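Local coordinates for protein aminotransferase AspB (Helicobacter pylori 26695, PDB 3EZS) that probably acts as a pyridoxal 5'-phosphate-dependent transaminase of the class I and II aminotransferase family, at residues N83-S91 and Y253-S264. Sequence-based numbering, arbitrary orientation.
Sequences NELISTLGS and YKAFRAYLGYTS. With PO4 (phosphate ion), chain C.
Arg257 reaches Thr88 because its side chain bends at chi3 (69°), turning the guanidinium along strand 85-88 to Thr88. The methyl of Thr88, set anti to its own carbonyl carbon, then sits over the centre of one guanidinium face, with CG2 4.0 Å from Arg257 CZ. Around the rim, Arg257 NH1 donates in the guanidinium plane to Tyr253 OH (3.0 Å), a hydroxyl also hydrogen-bonded to Asn97, although the N-H...O angle of 135° is far from straight. NH2 forms a salt bridge with Glu93, which also accepts from the Leu89 backbone N. NE donates to a water that in turn donates to Ser87 O (2.6 Å), a water-mediated link between strand and helix. Ahead of this group, Ile86 CD1 packs on Lys254 CB (3.8 Å) and obliquely on the Tyr253 ring, while its CG2 lies against Arg257 CD. Beyond the strand, Leu89 spreads its two methyls: CD1 meets Ser264 CB at 3.7 Å, and CD2 approaches the edge of the Tyr262 ring. Tyr262 itself stacks on Tyr262 of the second subunit, bringing this end of the contact to the dimer interface. Past Leu89, Ser91 N and OG both bind O1 of a phosphate ion, probably from the crystallisation liquor, that Arg92 N, Ser228, Ser230 and Arg239 also bind; it probably marks the cofactor phosphate pocket, as in related aminotransferases. With three nitrogens engaged and a methyl on one face, the buried guanidinium is probably held against rotation, and the nearby Glu93 carboxylate would probably offset its positive charge.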
ATOM      1  N   ASN A  83       9.691   4.923 -19.271  1.00 39.25           N
ATOM      2  CA  ASN A  83      10.352   4.271 -18.138  1.00 40.25           C
ATOM      3  C   ASN A  83      10.894   5.291 -17.108  1.00 41.16           C
ATOM      4  O   ASN A  83      11.623   4.921 -16.176  1.00 42.39           O
ATOM      5  CB  ASN A  83      11.438   3.273 -18.614  1.00 39.19           C
ATOM      6  CG  ASN A  83      12.507   3.915 -19.503  1.00 38.85           C
ATOM      7  OD1 ASN A  83      12.407   5.083 -19.877  1.00 36.82           O
ATOM      8  ND2 ASN A  83      13.531   3.141 -19.851  1.00 33.83           N
ATOM      9  N   GLU A  84      10.507   6.561 -17.255  1.00 40.31           N
ATOM     10  CA  GLU A  84      10.939   7.631 -16.346  1.00 41.38           C
ATOM     11  C   GLU A  84       9.852   8.109 -15.368  1.00 41.31           C
ATOM     12  O   GLU A  84      10.027   9.117 -14.682  1.00 40.93           O
ATOM     13  CB  GLU A  84      11.524   8.805 -17.149  1.00 41.37           C
ATOM     14  CG  GLU A  84      12.895   8.465 -17.676  1.00 43.94           C
ATOM     15  CD  GLU A  84      13.488   9.491 -18.603  1.00 45.46           C
ATOM     16  OE1 GLU A  84      12.753  10.388 -19.070  1.00 44.36           O
ATOM     17  OE2 GLU A  84      14.706   9.358 -18.881  1.00 39.64           O
ATOM     18  N   LEU A  85       8.743   7.385 -15.291  1.00 40.97           N
ATOM     19  CA  LEU A  85       7.672   7.733 -14.353  1.00 40.09           C
ATOM     20  C   LEU A  85       6.964   6.469 -13.910  1.00 39.75           C
ATOM     21  O   LEU A  85       6.623   5.625 -14.739  1.00 41.24           O
ATOM     22  CB  LEU A  85       6.704   8.720 -14.980  1.00 39.51           C
ATOM     23  CG  LEU A  85       5.516   9.151 -14.110  1.00 35.21           C
ATOM     24  CD1 LEU A  85       5.149  10.608 -14.385  1.00 30.82           C
ATOM     25  CD2 LEU A  85       4.310   8.229 -14.288  1.00 33.10           C
ATOM     26  N   ILE A  86       6.821   6.312 -12.599  1.00 40.50           N
ATOM     27  CA  ILE A  86       6.087   5.192 -12.013  1.00 40.48           C
ATOM     28  C   ILE A  86       4.893   5.752 -11.239  1.00 40.58           C
ATOM     29  O   ILE A  86       5.056   6.706 -10.486  1.00 40.38           O
ATOM     30  CB  ILE A  86       6.990   4.307 -11.091  1.00 41.72           C
ATOM     31  CG1 ILE A  86       7.911   3.403 -11.937  1.00 41.16           C
ATOM     32  CG2 ILE A  86       6.148   3.406 -10.166  1.00 39.13           C
ATOM     33  CD1 ILE A  86       8.729   2.418 -11.134  1.00 38.93           C
ATOM     34  N   SER A  87       3.705   5.171 -11.454  1.00 40.49           N
ATOM     35  CA  SER A  87       2.466   5.561 -10.762  0.50 39.11           C
ATOM     36  C   SER A  87       2.468   4.938  -9.373  1.00 39.32           C
ATOM     37  O   SER A  87       2.799   3.743  -9.230  1.00 39.84           O
ATOM     38  CB  SER A  87       1.227   5.051 -11.515  0.50 38.54           C
ATOM     39  OG  SER A  87       1.046   5.675 -12.779  0.50 37.52           O
ATOM     40  N   THR A  88       2.085   5.715  -8.357  1.00 39.44           N
ATOM     41  CA  THR A  88       2.087   5.240  -6.969  1.00 38.68           C
ATOM     42  C   THR A  88       0.774   5.553  -6.223  1.00 39.62           C
ATOM     43  O   THR A  88      -0.059   6.322  -6.698  1.00 36.56           O
ATOM     44  CB  THR A  88       3.285   5.852  -6.199  1.00 37.95           C
ATOM     45  OG1 THR A  88       3.079   7.258  -6.011  1.00 39.68           O
ATOM     46  CG2 THR A  88       4.583   5.636  -6.960  1.00 36.72           C
ATOM     47  N   LEU A  89       0.619   4.949  -5.048  1.00 39.17           N
ATOM     48  CA  LEU A  89      -0.581   5.084  -4.242  1.00 41.28           C
ATOM     49  C   LEU A  89      -0.423   6.279  -3.301  1.00 42.71           C
ATOM     50  O   LEU A  89      -0.414   6.130  -2.086  1.00 44.96           O
ATOM     51  CB  LEU A  89      -0.820   3.779  -3.455  1.00 42.67           C
ATOM     52  CG  LEU A  89      -2.266   3.525  -3.044  1.00 42.95           C
ATOM     53  CD1 LEU A  89      -3.070   3.242  -4.333  1.00 38.08           C
ATOM     54  CD2 LEU A  89      -2.388   2.389  -2.064  1.00 35.97           C
ATOM     55  N   GLY A  90      -0.340   7.475  -3.873  1.00 42.38           N
ATOM     56  CA  GLY A  90      -0.053   8.680  -3.103  1.00 43.88           C
ATOM     57  C   GLY A  90       1.457   8.795  -2.945  1.00 43.99           C
ATOM     58  O   GLY A  90       2.204   8.005  -3.519  1.00 46.67           O
ATOM     59  N   SER A  91       1.916   9.779  -2.188  1.00 43.05           N
ATOM     60  CA  SER A  91       3.353   9.959  -1.966  1.00 43.03           C
ATOM     61  C   SER A  91       3.869   9.312  -0.666  1.00 41.46           C
ATOM     62  O   SER A  91       5.051   8.972  -0.556  1.00 40.42           O
ATOM     63  CB  SER A  91       3.701  11.456  -1.976  1.00 44.42           C
ATOM     64  OG  SER A  91       3.074  12.136  -0.898  1.00 46.99           O
ATOM     65  N   TYR A 253      12.781  -0.542  -9.319  1.00 44.40           N
ATOM     66  CA  TYR A 253      11.742  -0.234  -8.330  1.00 42.68           C
ATOM     67  C   TYR A 253      10.409  -0.833  -8.746  1.00 41.99           C
ATOM     68  O   TYR A 253       9.651  -1.283  -7.904  1.00 42.67           O
ATOM     69  CB  TYR A 253      11.633   1.279  -8.113  1.00 42.89           C
ATOM     70  CG  TYR A 253      10.682   1.735  -7.004  1.00 39.12           C
ATOM     71  CD1 TYR A 253      10.722   1.169  -5.722  1.00 39.05           C
ATOM     72  CD2 TYR A 253       9.796   2.782  -7.224  1.00 41.58           C
ATOM     73  CE1 TYR A 253       9.860   1.612  -4.704  1.00 40.25           C
ATOM     74  CE2 TYR A 253       8.943   3.246  -6.215  1.00 42.17           C
ATOM     75  CZ  TYR A 253       8.978   2.654  -4.959  1.00 42.37           C
ATOM     76  OH  TYR A 253       8.111   3.113  -3.994  1.00 38.98           O
ATOM     77  N   LYS A 254      10.140  -0.820 -10.049  1.00 43.19           N
ATOM     78  CA  LYS A 254       8.954  -1.426 -10.646  1.00 43.11           C
ATOM     79  C   LYS A 254       8.844  -2.906 -10.291  1.00 42.93           C
ATOM     80  O   LYS A 254       7.756  -3.375  -9.937  1.00 42.75           O
ATOM     81  CB  LYS A 254       9.015  -1.256 -12.164  1.00 44.89           C
ATOM     82  CG  LYS A 254       8.036  -2.085 -12.997  1.00 48.42           C
ATOM     83  CD  LYS A 254       8.165  -1.690 -14.479  1.00 47.80           C
ATOM     84  CE  LYS A 254       7.375  -2.630 -15.393  1.00 52.59           C
ATOM     85  NZ  LYS A 254       7.364  -2.104 -16.792  1.00 63.31           N
ATOM     86  N   ALA A 255       9.957  -3.636 -10.406  1.00 41.35           N
ATOM     87  CA  ALA A 255      10.008  -5.069 -10.047  1.00 41.80           C
ATOM     88  C   ALA A 255       9.783  -5.265  -8.542  1.00 42.76           C
ATOM     89  O   ALA A 255       9.109  -6.202  -8.129  1.00 45.36           O
ATOM     90  CB  ALA A 255      11.350  -5.702 -10.480  1.00 38.11           C
ATOM     91  N   PHE A 256      10.350  -4.385  -7.725  1.00 42.44           N
ATOM     92  CA  PHE A 256      10.154  -4.458  -6.280  1.00 43.16           C
ATOM     93  C   PHE A 256       8.669  -4.218  -5.941  1.00 41.61           C
ATOM     94  O   PHE A 256       8.084  -4.929  -5.153  1.00 39.69           O
ATOM     95  CB  PHE A 256      11.088  -3.455  -5.587  1.00 45.43           C
ATOM     96  CG  PHE A 256      10.863  -3.299  -4.090  1.00 47.81           C
ATOM     97  CD1 PHE A 256      11.067  -4.361  -3.223  1.00 51.64           C
ATOM     98  CD2 PHE A 256      10.512  -2.066  -3.551  1.00 46.39           C
ATOM     99  CE1 PHE A 256      10.886  -4.209  -1.840  1.00 53.28           C
ATOM    100  CE2 PHE A 256      10.351  -1.902  -2.165  1.00 49.51           C
ATOM    101  CZ  PHE A 256      10.538  -2.966  -1.315  1.00 47.62           C
ATOM    102  N   ARG A 257       8.060  -3.241  -6.600  1.00 42.59           N
ATOM    103  CA  ARG A 257       6.664  -2.892  -6.356  1.00 41.65           C
ATOM    104  C   ARG A 257       5.650  -3.986  -6.710  1.00 41.99           C
ATOM    105  O   ARG A 257       4.516  -3.967  -6.215  1.00 41.86           O
ATOM    106  CB  ARG A 257       6.317  -1.591  -7.080  1.00 40.24           C
ATOM    107  CG  ARG A 257       6.925  -0.338  -6.437  1.00 42.01           C
ATOM    108  CD  ARG A 257       6.457   0.954  -7.145  1.00 39.82           C
ATOM    109  NE  ARG A 257       5.042   1.204  -6.908  1.00 41.40           N
ATOM    110  CZ  ARG A 257       4.546   1.830  -5.835  1.00 42.45           C
ATOM    111  NH1 ARG A 257       5.330   2.288  -4.879  1.00 41.52           N
ATOM    112  NH2 ARG A 257       3.241   1.978  -5.711  1.00 43.41           N
ATOM    113  N   ALA A 258       6.051  -4.927  -7.563  1.00 41.09           N
ATOM    114  CA  ALA A 258       5.197  -6.060  -7.931  1.00 41.04           C
ATOM    115  C   ALA A 258       4.759  -6.831  -6.692  1.00 41.61           C
ATOM    116  O   ALA A 258       3.658  -7.341  -6.661  1.00 40.71           O
ATOM    117  CB  ALA A 258       5.935  -7.005  -8.913  1.00 38.14           C
ATOM    118  N   TYR A 259       5.629  -6.880  -5.676  1.00 45.12           N
ATOM    119  CA  TYR A 259       5.402  -7.611  -4.425  1.00 46.60           C
ATOM    120  C   TYR A 259       4.645  -6.880  -3.303  1.00 45.93           C
ATOM    121  O   TYR A 259       4.140  -7.523  -2.378  1.00 46.52           O
ATOM    122  CB  TYR A 259       6.764  -7.980  -3.826  1.00 49.95           C
ATOM    123  CG  TYR A 259       7.600  -8.890  -4.680  1.00 55.04           C
ATOM    124  CD1 TYR A 259       7.452 -10.279  -4.605  1.00 58.11           C
ATOM    125  CD2 TYR A 259       8.535  -8.371  -5.565  1.00 56.99           C
ATOM    126  CE1 TYR A 259       8.222 -11.128  -5.392  1.00 64.58           C
ATOM    127  CE2 TYR A 259       9.318  -9.203  -6.358  1.00 61.17           C
ATOM    128  CZ  TYR A 259       9.164 -10.584  -6.270  1.00 65.78           C
ATOM    129  OH  TYR A 259       9.936 -11.418  -7.072  1.00 63.92           O
ATOM    130  N   LEU A 260       4.582  -5.557  -3.374  1.00 43.42           N
ATOM    131  CA  LEU A 260       4.083  -4.755  -2.265  1.00 41.94           C
ATOM    132  C   LEU A 260       2.571  -4.640  -2.076  1.00 41.78           C
ATOM    133  O   LEU A 260       2.134  -4.373  -0.961  1.00 41.97           O
ATOM    134  CB  LEU A 260       4.672  -3.350  -2.362  1.00 43.25           C
ATOM    135  CG  LEU A 260       6.195  -3.229  -2.463  1.00 42.72           C
ATOM    136  CD1 LEU A 260       6.542  -1.773  -2.720  1.00 39.11           C
ATOM    137  CD2 LEU A 260       6.881  -3.756  -1.210  1.00 43.19           C
ATOM    138  N   GLY A 261       1.784  -4.810  -3.138  1.00 40.05           N
ATOM    139  CA  GLY A 261       0.327  -4.734  -3.034  1.00 40.62           C
ATOM    140  C   GLY A 261      -0.253  -3.342  -2.830  1.00 40.08           C
ATOM    141  O   GLY A 261      -1.313  -3.188  -2.189  1.00 40.40           O
ATOM    142  N   TYR A 262       0.437  -2.328  -3.352  1.00 39.49           N
ATOM    143  CA  TYR A 262      -0.057  -0.948  -3.316  1.00 41.21           C
ATOM    144  C   TYR A 262      -0.900  -0.677  -4.574  1.00 42.99           C
ATOM    145  O   TYR A 262      -0.497   0.097  -5.451  1.00 44.94           O
ATOM    146  CB  TYR A 262       1.090   0.066  -3.257  1.00 40.91           C
ATOM    147  CG  TYR A 262       1.797   0.209  -1.925  1.00 42.39           C
ATOM    148  CD1 TYR A 262       1.214   0.928  -0.887  1.00 39.33           C
ATOM    149  CD2 TYR A 262       3.077  -0.316  -1.726  1.00 42.83           C
ATOM    150  CE1 TYR A 262       1.859   1.090   0.320  1.00 38.95           C
ATOM    151  CE2 TYR A 262       3.745  -0.144  -0.516  1.00 44.23           C
ATOM    152  CZ  TYR A 262       3.125   0.565   0.508  1.00 42.43           C
ATOM    153  OH  TYR A 262       3.774   0.747   1.720  1.00 44.20           O
ATOM    154  N   THR A 263      -2.079  -1.294  -4.645  1.00 41.94           N
ATOM    155  CA  THR A 263      -2.940  -1.166  -5.822  1.00 40.95           C
ATOM    156  C   THR A 263      -4.273  -0.497  -5.482  1.00 41.82           C
ATOM    157  O   THR A 263      -4.666  -0.385  -4.316  1.00 40.27           O
ATOM    158  CB  THR A 263      -3.170  -2.528  -6.471  1.00 39.58           C
ATOM    159  OG1 THR A 263      -3.785  -3.379  -5.519  1.00 42.81           O
ATOM    160  CG2 THR A 263      -1.824  -3.168  -6.917  1.00 37.96           C
ATOM    161  N   SER A 264      -4.953  -0.053  -6.533  1.00 42.62           N
ATOM    162  CA  SER A 264      -6.180   0.716  -6.417  1.00 41.49           C
ATOM    163  C   SER A 264      -7.187   0.290  -7.493  1.00 39.68           C
ATOM    164  O   SER A 264      -6.799  -0.098  -8.587  1.00 36.95           O
ATOM    165  CB  SER A 264      -5.795   2.184  -6.605  1.00 40.10           C
ATOM    166  OG  SER A 264      -6.809   3.047  -6.171  1.00 53.35           O
TER
HETATM  167  P   PO4 C 376      -0.189  11.933   0.097  1.00 38.17           P
HETATM  168  O1  PO4 C 376       0.188  11.972  -1.358  1.00 41.02           O
HETATM  169  O2  PO4 C 376       0.060  10.579   0.670  1.00 37.69           O
HETATM  170  O3  PO4 C 376      -1.642  12.220   0.238  1.00 37.68           O
HETATM  171  O4  PO4 C 376       0.680  12.907   0.835  1.00 45.59           O
HETATM  172  O   HOH W   1       3.545   1.214  -9.481  1.00 33.36           O